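Local atomic coordinates of purine nucleosidase, (IunH-1) (Sulfolobus solfataricus, PDB entry 3T8J), a protein that belongs to the nucleosidase clan and adopts an alpha/beta fold around a mixed central sheet, with a bound sodium ion. Residues A[262-265]-A[266-270]; A[275-279]-A[280-284]; A[183-187]-A[188-192]. One frame throughout, in Å; residues are numbered along the deposited sequence.

Interaction 1: residues A[262-265]-A[266-270]; sequences DNTD and NITRG
The Thr268 hydroxyl donates a hydrogen bond to Asp262, OG1 lying 2.6 Å from OD2 and approaching from above the carboxylate plane, 42° out of it, as the two side chains cross at about a right angle. The other carboxylate oxygen turns back toward its own segment: Asp262 OD1 accepts from Thr264 N on its anti side and from Thr264 OG1, 2.8 Å away, through its syn lone pair. Thr264 suits this place because its hydroxyl both gives and takes. With OG1 set between its own N and carbonyl carbon (chi1 74°), it donates to Asp262 and receives Asn266 N at 3.0 Å. The bond from Thr264 N makes Asp262 the head of an Asx turn, and a type I beta turn follows from Asn266 to Arg269; together they shape the loop between strands 251-261 and 272-275. At its base Gly270 N meets Asp262 O at 2.9 Å, and Gly270 has a positive phi, which glycine takes readily. Arg269, extended from CG to NE, lays CB and CG against the buried Thr264 O. Its NH1 and the oppositely charged Asp265 OD1 stand 4.0 Å apart, with carboxylate and guanidinium planes 74° apart and no N-H pointing at the oxygen; a water at the guanidinium edge joins them. Arg269 NH2 bonds the carbonyl oxygens of Trp166 and Asn71, and Thr268 of the second subunit packs on Asp262.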
ATOM      1  N   ASP A 262      -8.777   3.117  -7.112  1.00 18.10           N
ATOM      2  CA  ASP A 262      -7.720   2.368  -6.406  1.00 18.87           C
ATOM      3  C   ASP A 262      -6.857   1.621  -7.443  1.00 18.98           C
ATOM      4  O   ASP A 262      -7.367   0.735  -8.155  1.00 18.27           O
ATOM      5  CB  ASP A 262      -8.317   1.395  -5.399  1.00 18.91           C
ATOM      6  CG  ASP A 262      -7.253   0.638  -4.608  1.00 20.66           C
ATOM      7  OD1 ASP A 262      -6.317   0.065  -5.220  1.00 21.77           O
ATOM      8  OD2 ASP A 262      -7.365   0.588  -3.356  1.00 22.59           O
ATOM      9  N   ASN A 263      -5.610   2.072  -7.624  1.00 18.61           N
ATOM     10  CA  ASN A 263      -4.678   1.459  -8.579  1.00 19.11           C
ATOM     11  C   ASN A 263      -3.537   0.722  -7.884  1.00 19.70           C
ATOM     12  O   ASN A 263      -2.434   0.602  -8.424  1.00 20.79           O
ATOM     13  CB  ASN A 263      -4.152   2.481  -9.600  1.00 18.91           C
ATOM     14  CG  ASN A 263      -3.207   3.496  -8.979  1.00 20.89           C
ATOM     15  OD1 ASN A 263      -3.394   3.910  -7.810  1.00 23.35           O
ATOM     16  ND2 ASN A 263      -2.203   3.932  -9.750  1.00 21.02           N
ATOM     17  N   THR A 264      -3.806   0.242  -6.670  1.00 20.83           N
ATOM     18  CA  THR A 264      -2.859  -0.619  -5.985  1.00 21.86           C
ATOM     19  C   THR A 264      -2.974  -2.052  -6.505  1.00 22.96           C
ATOM     20  O   THR A 264      -3.898  -2.387  -7.239  1.00 21.80           O
ATOM     21  CB  THR A 264      -3.085  -0.644  -4.441  1.00 22.01           C
ATOM     22  OG1 THR A 264      -4.264  -1.415  -4.132  1.00 22.38           O
ATOM     23  CG2 THR A 264      -3.182   0.788  -3.871  1.00 23.28           C
ATOM     24  N   ASP A 265      -2.021  -2.882  -6.086  1.00 25.98           N
ATOM     25  CA  ASP A 265      -2.096  -4.329  -6.253  1.00 27.88           C
ATOM     26  C   ASP A 265      -2.615  -5.027  -4.978  1.00 27.75           C
ATOM     27  O   ASP A 265      -2.431  -6.248  -4.788  1.00 29.21           O
ATOM     28  CB  ASP A 265      -0.706  -4.884  -6.592  1.00 31.26           C
ATOM     29  CG  ASP A 265      -0.435  -4.918  -8.066  1.00 36.97           C
ATOM     30  OD1 ASP A 265      -1.234  -5.537  -8.831  1.00 40.54           O
ATOM     31  OD2 ASP A 265       0.626  -4.360  -8.445  1.00 46.75           O
ATOM     32  N   ASN A 266      -3.256  -4.258  -4.103  1.00 25.41           N
ATOM     33  CA  ASN A 266      -3.817  -4.786  -2.889  1.00 25.22           C
ATOM     34  C   ASN A 266      -5.226  -5.366  -3.158  1.00 23.11           C
ATOM     35  O   ASN A 266      -5.749  -5.340  -4.282  1.00 21.73           O
ATOM     36  CB  ASN A 266      -3.864  -3.693  -1.811  1.00 26.84           C
ATOM     37  CG  ASN A 266      -2.464  -3.171  -1.420  1.00 30.84           C
ATOM     38  OD1 ASN A 266      -1.495  -3.928  -1.427  1.00 35.28           O
ATOM     39  ND2 ASN A 266      -2.375  -1.884  -1.042  1.00 34.79           N
ATOM     40  N   ILE A 267      -5.864  -5.853  -2.103  1.00 23.22           N
ATOM     41  CA  ILE A 267      -7.189  -6.425  -2.210  1.00 23.34           C
ATOM     42  C   ILE A 267      -8.271  -5.476  -2.802  1.00 21.57           C
ATOM     43  O   ILE A 267      -9.233  -5.929  -3.399  1.00 21.09           O
ATOM     44  CB  ILE A 267      -7.608  -6.986  -0.824  1.00 25.04           C
ATOM     45  CG1 ILE A 267      -8.671  -8.043  -0.995  1.00 27.95           C
ATOM     46  CG2 ILE A 267      -7.978  -5.878   0.152  1.00 25.90           C
ATOM     47  CD1 ILE A 267      -8.850  -8.884   0.263  1.00 31.81           C
ATOM     48  N   THR A 268      -8.089  -4.160  -2.611  1.00 19.86           N
ATOM     49  CA  THR A 268      -8.993  -3.119  -3.054  1.00 18.85           C
ATOM     50  C   THR A 268      -8.728  -2.658  -4.499  1.00 17.62           C
ATOM     51  O   THR A 268      -9.387  -1.737  -4.998  1.00 17.43           O
ATOM     52  CB  THR A 268      -8.860  -1.896  -2.112  1.00 19.11           C
ATOM     53  OG1 THR A 268      -7.466  -1.633  -1.933  1.00 19.93           O
ATOM     54  CG2 THR A 268      -9.539  -2.180  -0.764  1.00 20.67           C
ATOM     55  N   ARG A 269      -7.800  -3.323  -5.199  1.00 17.99           N
ATOM     56  CA  ARG A 269      -7.502  -2.998  -6.586  1.00 17.55           C
ATOM     57  C   ARG A 269      -8.774  -2.805  -7.397  1.00 17.62           C
ATOM     58  O   ARG A 269      -9.663  -3.662  -7.390  1.00 17.39           O
ATOM     59  CB  ARG A 269      -6.668  -4.115  -7.237  1.00 18.27           C
ATOM     60  CG  ARG A 269      -6.478  -3.958  -8.744  1.00 17.04           C
ATOM     61  CD  ARG A 269      -5.715  -5.117  -9.398  1.00 18.73           C
ATOM     62  NE  ARG A 269      -5.893  -5.148 -10.841  1.00 17.44           N
ATOM     63  CZ  ARG A 269      -5.238  -5.950 -11.670  1.00 19.65           C
ATOM     64  NH1 ARG A 269      -4.298  -6.741 -11.185  1.00 21.47           N
ATOM     65  NH2 ARG A 269      -5.494  -5.929 -12.975  1.00 20.04           N
ATOM     66  N   GLY A 270      -8.835  -1.708  -8.145  1.00 16.99           N
ATOM     67  CA  GLY A 270      -9.937  -1.488  -9.063  1.00 16.07           C
ATOM     68  C   GLY A 270     -11.201  -0.898  -8.500  1.00 15.84           C
ATOM     69  O   GLY A 270     -12.128  -0.622  -9.265  1.00 16.84           O
TER
HETATM   70  O   HOH W   1      -3.278  -7.173  -8.420  1.00 24.58           O

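Interaction 2: residues A[275-279]-A[280-284]; sequences DRFDA and DTSWS
The Phe277 ring presents its edge to Ser284 O, with CE1 only 3.2 Å from that oxygen and near its plane, while Asp275 O lies 3.8 Å above the plane over the ring centre. The indole of Trp283 receives Asp275 CB obliquely, near CE3. Between these rings Asp275 heads an Asx turn at the end of strand 272-275, in the loop leading to strand 289-295. Its OD1 accepts from Phe277 N on the anti side, 33° out of the carboxylate plane. An aspartate suits the place because one short carboxylate can serve both limbs: with CG anti to the backbone N (chi1 -170°), OD2 is carried across to Ser282 and Trp283. Alongside, Arg276 NE bonds Asp278 OD2 at 2.9 Å, in the guanidinium plane, as part of a salt bridge. Outward, Asp280 OD1 bonds Tyr224 OH of the second subunit and Thr281 OG1 bonds Ile157 O of that subunit, making the loop part of the interface. Inside the loop a water accepts from Ala279 N, 3.1 Å away. Two donors share Asp275 OD2: Trp283 N at 2.8 Å, and Ser282 OG at 2.7 Å, on the syn side and 26° out of the carboxylate plane.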
ATOM      1  N   ASP A 275     -16.757  10.035  -3.170  1.00 22.25           N
ATOM      2  CA  ASP A 275     -17.037  11.078  -2.187  1.00 22.83           C
ATOM      3  C   ASP A 275     -18.346  11.748  -2.590  1.00 24.02           C
ATOM      4  O   ASP A 275     -18.444  12.322  -3.688  1.00 23.74           O
ATOM      5  CB  ASP A 275     -15.857  12.054  -2.141  1.00 24.12           C
ATOM      6  CG  ASP A 275     -15.932  13.051  -0.978  1.00 25.12           C
ATOM      7  OD1 ASP A 275     -16.993  13.163  -0.340  1.00 27.51           O
ATOM      8  OD2 ASP A 275     -14.861  13.631  -0.656  1.00 28.92           O
ATOM      9  N   ARG A 276     -19.333  11.681  -1.696  1.00 25.45           N
ATOM     10  CA  ARG A 276     -20.667  12.249  -1.886  1.00 27.32           C
ATOM     11  C   ARG A 276     -20.789  13.621  -1.198  1.00 29.50           C
ATOM     12  O   ARG A 276     -21.881  14.235  -1.206  1.00 31.58           O
ATOM     13  CB  ARG A 276     -21.735  11.299  -1.315  1.00 28.34           C
ATOM     14  CG  ARG A 276     -21.582   9.807  -1.679  1.00 27.62           C
ATOM     15  CD  ARG A 276     -22.558   8.934  -0.873  1.00 28.27           C
ATOM     16  NE  ARG A 276     -22.264   9.026   0.552  1.00 29.59           N
ATOM     17  CZ  ARG A 276     -21.290   8.371   1.179  1.00 29.35           C
ATOM     18  NH1 ARG A 276     -20.535   7.495   0.532  1.00 27.91           N
ATOM     19  NH2 ARG A 276     -21.091   8.622   2.477  1.00 28.98           N
ATOM     20  N   PHE A 277     -19.698  14.084  -0.567  1.00 29.66           N
ATOM     21  CA  PHE A 277     -19.642  15.368   0.163  1.00 31.71           C
ATOM     22  C   PHE A 277     -20.555  15.389   1.404  1.00 33.85           C
ATOM     23  O   PHE A 277     -20.971  16.463   1.857  1.00 36.96           O
ATOM     24  CB  PHE A 277     -19.957  16.553  -0.790  1.00 32.65           C
ATOM     25  CG  PHE A 277     -19.382  16.387  -2.194  1.00 31.59           C
ATOM     26  CD1 PHE A 277     -18.013  16.239  -2.391  1.00 29.97           C
ATOM     27  CD2 PHE A 277     -20.205  16.361  -3.307  1.00 32.74           C
ATOM     28  CE1 PHE A 277     -17.469  16.109  -3.656  1.00 30.49           C
ATOM     29  CE2 PHE A 277     -19.660  16.218  -4.589  1.00 31.95           C
ATOM     30  CZ  PHE A 277     -18.291  16.094  -4.759  1.00 29.44           C
ATOM     31  N   ASP A 278     -20.854  14.212   1.954  1.00 33.21           N
ATOM     32  CA  ASP A 278     -21.757  14.049   3.105  1.00 34.80           C
ATOM     33  C   ASP A 278     -21.104  13.349   4.305  1.00 33.82           C
ATOM     34  O   ASP A 278     -21.791  12.923   5.233  1.00 36.10           O
ATOM     35  CB  ASP A 278     -23.018  13.264   2.699  1.00 35.04           C
ATOM     36  CG  ASP A 278     -22.739  11.816   2.350  1.00 36.51           C
ATOM     37  OD1 ASP A 278     -21.578  11.346   2.488  1.00 37.35           O
ATOM     38  OD2 ASP A 278     -23.707  11.115   1.968  1.00 38.34           O
ATOM     39  N   ALA A 279     -19.790  13.188   4.294  1.00 31.75           N
ATOM     40  CA  ALA A 279     -19.111  12.548   5.421  1.00 30.55           C
ATOM     41  C   ALA A 279     -18.401  13.559   6.310  1.00 32.04           C
ATOM     42  O   ALA A 279     -18.384  14.775   6.005  1.00 34.48           O
ATOM     43  CB  ALA A 279     -18.136  11.464   4.899  1.00 28.23           C
ATOM     44  N   ASP A 280     -17.883  13.082   7.448  1.00 31.71           N
ATOM     45  CA  ASP A 280     -17.215  13.966   8.442  1.00 32.92           C
ATOM     46  C   ASP A 280     -15.867  14.463   7.937  1.00 33.53           C
ATOM     47  O   ASP A 280     -15.335  15.454   8.454  1.00 36.63           O
ATOM     48  CB  ASP A 280     -17.018  13.231   9.770  1.00 32.74           C
ATOM     49  CG  ASP A 280     -18.326  12.739  10.367  1.00 35.82           C
ATOM     50  OD1 ASP A 280     -19.377  13.418  10.188  1.00 39.40           O
ATOM     51  OD2 ASP A 280     -18.299  11.702  11.087  1.00 38.83           O
ATOM     52  N   THR A 281     -15.305  13.772   6.951  1.00 31.57           N
ATOM     53  CA  THR A 281     -14.137  14.215   6.215  1.00 31.77           C
ATOM     54  C   THR A 281     -14.430  14.067   4.720  1.00 32.14           C
ATOM     55  O   THR A 281     -15.375  13.373   4.311  1.00 32.03           O
ATOM     56  CB  THR A 281     -12.852  13.451   6.592  1.00 31.54           C
ATOM     57  OG1 THR A 281     -12.945  12.095   6.108  1.00 29.99           O
ATOM     58  CG2 THR A 281     -12.616  13.435   8.104  1.00 33.22           C
ATOM     59  N   SER A 282     -13.626  14.732   3.901  1.00 33.45           N
ATOM     60  CA  SER A 282     -13.834  14.725   2.454  1.00 32.97           C
ATOM     61  C   SER A 282     -12.473  14.773   1.774  1.00 31.97           C
ATOM     62  O   SER A 282     -11.497  15.325   2.308  1.00 33.59           O
ATOM     63  CB  SER A 282     -14.764  15.863   2.028  1.00 34.50           C
ATOM     64  OG  SER A 282     -14.904  16.017   0.620  1.00 35.77           O
ATOM     65  N   TRP A 283     -12.387  14.131   0.624  1.00 30.25           N
ATOM     66  CA  TRP A 283     -11.140  14.045  -0.100  1.00 28.93           C
ATOM     67  C   TRP A 283     -10.948  15.228  -1.044  1.00 29.71           C
ATOM     68  O   TRP A 283      -9.825  15.740  -1.204  1.00 31.77           O
ATOM     69  CB  TRP A 283     -11.124  12.753  -0.907  1.00 28.04           C
ATOM     70  CG  TRP A 283     -11.236  11.531  -0.050  1.00 26.09           C
ATOM     71  CD1 TRP A 283     -10.702  11.326   1.192  1.00 26.63           C
ATOM     72  CD2 TRP A 283     -11.906  10.309  -0.400  1.00 22.86           C
ATOM     73  NE1 TRP A 283     -11.008  10.051   1.639  1.00 26.29           N
ATOM     74  CE2 TRP A 283     -11.749   9.420   0.681  1.00 23.33           C
ATOM     75  CE3 TRP A 283     -12.632   9.900  -1.518  1.00 23.99           C
ATOM     76  CZ2 TRP A 283     -12.275   8.117   0.667  1.00 21.41           C
ATOM     77  CZ3 TRP A 283     -13.147   8.617  -1.543  1.00 23.58           C
ATOM     78  CH2 TRP A 283     -12.965   7.741  -0.455  1.00 21.93           C
ATOM     79  N   SER A 284     -12.041  15.630  -1.689  1.00 29.56           N
ATOM     80  CA  SER A 284     -12.080  16.795  -2.571  1.00 30.01           C
ATOM     81  C   SER A 284     -13.507  17.293  -2.662  1.00 31.88           C
ATOM     82  O   SER A 284     -14.450  16.503  -2.543  1.00 33.02           O
ATOM     83  CB  SER A 284     -11.583  16.472  -3.989  1.00 29.39           C
ATOM     84  OG  SER A 284     -11.475  17.629  -4.811  1.00 31.72           O
TER
HETATM   85  O   HOH W   2     -17.471  13.545   2.323  1.00 20.72           O

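Interaction 3: residues A[183-187]-A[188-192]; sequences TMIPW and DVIIN
Ile191 lays its CG2 methyl over one face of the Trp187 indole in a CH-pi contact, 3.7 Å from the centroid of the five-membered ring and 25° off its normal. The methyl is offset toward the rim and comes closest to CE2, with the two side chains crossing at about a right angle. Trp187 reaches it because CG stands anti to the backbone N (chi1 175°). Farther round the indole, Ile190 CD1 approaches CE3 obliquely at 4.0 Å. Its other branch is packed tightly, Ile190 CG2 lying 3.3 Å from Ile185 CG2, and this pair ties the end of strand 182-185 to the short helix 187-190. A beta-branched residue suits position 190, one branch meeting the strand and the other the indole. Both isoleucines of the pair also touch helix 237-246, while Trp187 packs on Met147 of strand 141-147.

Pro186 occupies the N-cap. With no N-H to offer, proline suits the place just after the strand, and its CG rests on Val189 CG2 at 3.8 Å. Pro186 O accepts twice: Ile190 N comes in the carbonyl plane at 3.1 Å, whereas Val189 N sits above that plane, 64° out of it. Trp187 O then receives Ile191 N nearly along the C=O axis. At the polar edge Asp188 bonds the backbone N-H groups of Val151, Phe152 and Ile154, three donors that satisfy a carboxylate shut away from solvent. The doubly accepting Pro186 O thus closes the first turn, Asp188 anchors that turn to the loop after strand 141-147, and the three donors would probably stabilise the negative charge of Asp188.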
ATOM      1  N   THR A 183     -19.679  10.759 -17.933  1.00 22.20           N
ATOM      2  CA  THR A 183     -20.873  10.216 -17.309  1.00 23.11           C
ATOM      3  C   THR A 183     -20.620   8.706 -17.170  1.00 22.35           C
ATOM      4  O   THR A 183     -20.256   8.067 -18.137  1.00 22.85           O
ATOM      5  CB  THR A 183     -22.167  10.523 -18.102  1.00 24.34           C
ATOM      6  OG1 THR A 183     -22.435  11.939 -18.024  1.00 26.97           O
ATOM      7  CG2 THR A 183     -23.345   9.759 -17.513  1.00 26.03           C
ATOM      8  N   MET A 184     -20.777   8.205 -15.946  1.00 22.54           N
ATOM      9  CA  MET A 184     -20.377   6.837 -15.558  1.00 22.61           C
ATOM     10  C   MET A 184     -21.608   6.030 -15.149  1.00 23.15           C
ATOM     11  O   MET A 184     -22.425   6.474 -14.349  1.00 23.08           O
ATOM     12  CB  MET A 184     -19.402   6.958 -14.378  1.00 24.08           C
ATOM     13  CG  MET A 184     -18.982   5.759 -13.731  1.00 28.19           C
ATOM     14  SD  MET A 184     -18.047   6.352 -12.259  1.00 35.05           S
ATOM     15  CE  MET A 184     -16.884   5.180 -12.536  1.00 31.02           C
ATOM     16  N   ILE A 185     -21.706   4.811 -15.688  1.00 22.30           N
ATOM     17  CA  ILE A 185     -22.768   3.864 -15.396  1.00 23.74           C
ATOM     18  C   ILE A 185     -22.136   2.672 -14.644  1.00 22.82           C
ATOM     19  O   ILE A 185     -21.407   1.881 -15.246  1.00 22.05           O
ATOM     20  CB  ILE A 185     -23.450   3.371 -16.706  1.00 24.17           C
ATOM     21  CG1 ILE A 185     -24.323   4.458 -17.388  1.00 25.53           C
ATOM     22  CG2 ILE A 185     -24.408   2.208 -16.439  1.00 26.99           C
ATOM     23  CD1 ILE A 185     -23.618   5.761 -17.811  1.00 27.41           C
ATOM     24  N   PRO A 186     -22.421   2.525 -13.341  1.00 22.07           N
ATOM     25  CA  PRO A 186     -21.788   1.451 -12.542  1.00 20.98           C
ATOM     26  C   PRO A 186     -22.450   0.076 -12.670  1.00 21.38           C
ATOM     27  O   PRO A 186     -23.665  -0.021 -12.875  1.00 21.64           O
ATOM     28  CB  PRO A 186     -21.925   1.950 -11.090  1.00 22.24           C
ATOM     29  CG  PRO A 186     -22.454   3.333 -11.182  1.00 24.50           C
ATOM     30  CD  PRO A 186     -23.135   3.481 -12.469  1.00 23.28           C
ATOM     31  N   TRP A 187     -21.639  -0.963 -12.484  1.00 21.52           N
ATOM     32  CA  TRP A 187     -22.128  -2.331 -12.436  1.00 21.84           C
ATOM     33  C   TRP A 187     -23.236  -2.528 -11.409  1.00 22.81           C
ATOM     34  O   TRP A 187     -24.241  -3.213 -11.692  1.00 23.06           O
ATOM     35  CB  TRP A 187     -20.972  -3.257 -12.079  1.00 21.09           C
ATOM     36  CG  TRP A 187     -21.388  -4.712 -11.880  1.00 22.74           C
ATOM     37  CD1 TRP A 187     -21.535  -5.380 -10.691  1.00 23.47           C
ATOM     38  CD2 TRP A 187     -21.721  -5.634 -12.907  1.00 25.57           C
ATOM     39  NE1 TRP A 187     -21.953  -6.679 -10.922  1.00 26.47           N
ATOM     40  CE2 TRP A 187     -22.062  -6.856 -12.278  1.00 25.05           C
ATOM     41  CE3 TRP A 187     -21.747  -5.561 -14.303  1.00 26.38           C
ATOM     42  CZ2 TRP A 187     -22.431  -8.001 -13.007  1.00 27.24           C
ATOM     43  CZ3 TRP A 187     -22.120  -6.705 -15.016  1.00 27.27           C
ATOM     44  CH2 TRP A 187     -22.441  -7.894 -14.363  1.00 27.55           C
ATOM     45  N   ASP A 188     -23.061  -1.981 -10.208  1.00 23.06           N
ATOM     46  CA  ASP A 188     -24.009  -2.233  -9.127  1.00 24.57           C
ATOM     47  C   ASP A 188     -25.262  -1.361  -9.173  1.00 25.47           C
ATOM     48  O   ASP A 188     -26.108  -1.425  -8.269  1.00 27.97           O
ATOM     49  CB  ASP A 188     -23.338  -2.287  -7.747  1.00 25.00           C
ATOM     50  CG  ASP A 188     -22.441  -1.110  -7.449  1.00 25.25           C
ATOM     51  OD1 ASP A 188     -22.403  -0.116  -8.232  1.00 24.77           O
ATOM     52  OD2 ASP A 188     -21.759  -1.190  -6.376  1.00 24.88           O
ATOM     53  N   VAL A 189     -25.388  -0.596 -10.262  1.00 25.65           N
ATOM     54  CA  VAL A 189     -26.637   0.024 -10.662  1.00 26.74           C
ATOM     55  C   VAL A 189     -27.312  -0.846 -11.744  1.00 27.29           C
ATOM     56  O   VAL A 189     -28.485  -1.198 -11.620  1.00 28.59           O
ATOM     57  CB  VAL A 189     -26.389   1.473 -11.149  1.00 26.55           C
ATOM     58  CG1 VAL A 189     -27.620   2.035 -11.884  1.00 28.79           C
ATOM     59  CG2 VAL A 189     -25.963   2.347  -9.969  1.00 27.79           C
ATOM     60  N   ILE A 190     -26.578  -1.208 -12.786  1.00 25.82           N
ATOM     61  CA  ILE A 190     -27.202  -1.922 -13.912  1.00 26.80           C
ATOM     62  C   ILE A 190     -27.729  -3.314 -13.509  1.00 27.53           C
ATOM     63  O   ILE A 190     -28.699  -3.766 -14.118  1.00 27.65           O
ATOM     64  CB  ILE A 190     -26.309  -1.997 -15.183  1.00 27.15           C
ATOM     65  CG1 ILE A 190     -25.090  -2.859 -14.959  1.00 26.56           C
ATOM     66  CG2 ILE A 190     -25.922  -0.608 -15.667  1.00 28.47           C
ATOM     67  CD1 ILE A 190     -25.342  -4.327 -15.391  1.00 27.96           C
ATOM     68  N   ILE A 191     -27.154  -3.950 -12.476  1.00 27.28           N
ATOM     69  CA  ILE A 191     -27.646  -5.275 -12.045  1.00 28.47           C
ATOM     70  C   ILE A 191     -29.039  -5.235 -11.432  1.00 29.73           C
ATOM     71  O   ILE A 191     -29.654  -6.278 -11.246  1.00 31.35           O
ATOM     72  CB  ILE A 191     -26.677  -6.034 -11.074  1.00 27.20           C
ATOM     73  CG1 ILE A 191     -26.457  -5.256  -9.772  1.00 28.70           C
ATOM     74  CG2 ILE A 191     -25.369  -6.365 -11.799  1.00 28.16           C
ATOM     75  CD1 ILE A 191     -25.490  -5.951  -8.786  1.00 30.57           C
ATOM     76  N   ASN A 192     -29.550  -4.040 -11.126  1.00 29.39           N
ATOM     77  CA  ASN A 192     -30.945  -3.895 -10.682  1.00 32.10           C
ATOM     78  C   ASN A 192     -31.984  -4.034 -11.806  1.00 32.40           C
ATOM     79  O   ASN A 192     -33.189  -4.051 -11.534  1.00 35.36           O
ATOM     80  CB  ASN A 192     -31.140  -2.529  -9.996  1.00 32.42           C
ATOM     81  CG  ASN A 192     -30.280  -2.364  -8.755  1.00 34.28           C
ATOM     82  OD1 ASN A 192     -29.971  -3.335  -8.061  1.00 36.99           O
ATOM     83  ND2 ASN A 192     -29.907  -1.118  -8.457  1.00 36.75           N
TER

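How the interactions relate
Along the chain the order is interaction 3, then interaction 1, then interaction 2, and none touches another within one chain. Their centres form a nearly equilateral triangle, 20 to 21 Å apart, with nearest atoms about 8 to 10 Å apart. Interaction 3 is the inner one, its centre about 11 Å from that of the chain, with the Trp187 side chain about 10 Å from the sodium ion bound by Asp9, Asp14, Ile121 and Ser122. Interactions 1 and 2 lie farther out, at 21 and 28 Å, at opposite ends of strand 272-275. Both meet the second subunit, where Ile267 of one chain packs on Trp283 of the other, so the two loops meet there across the subunit boundary.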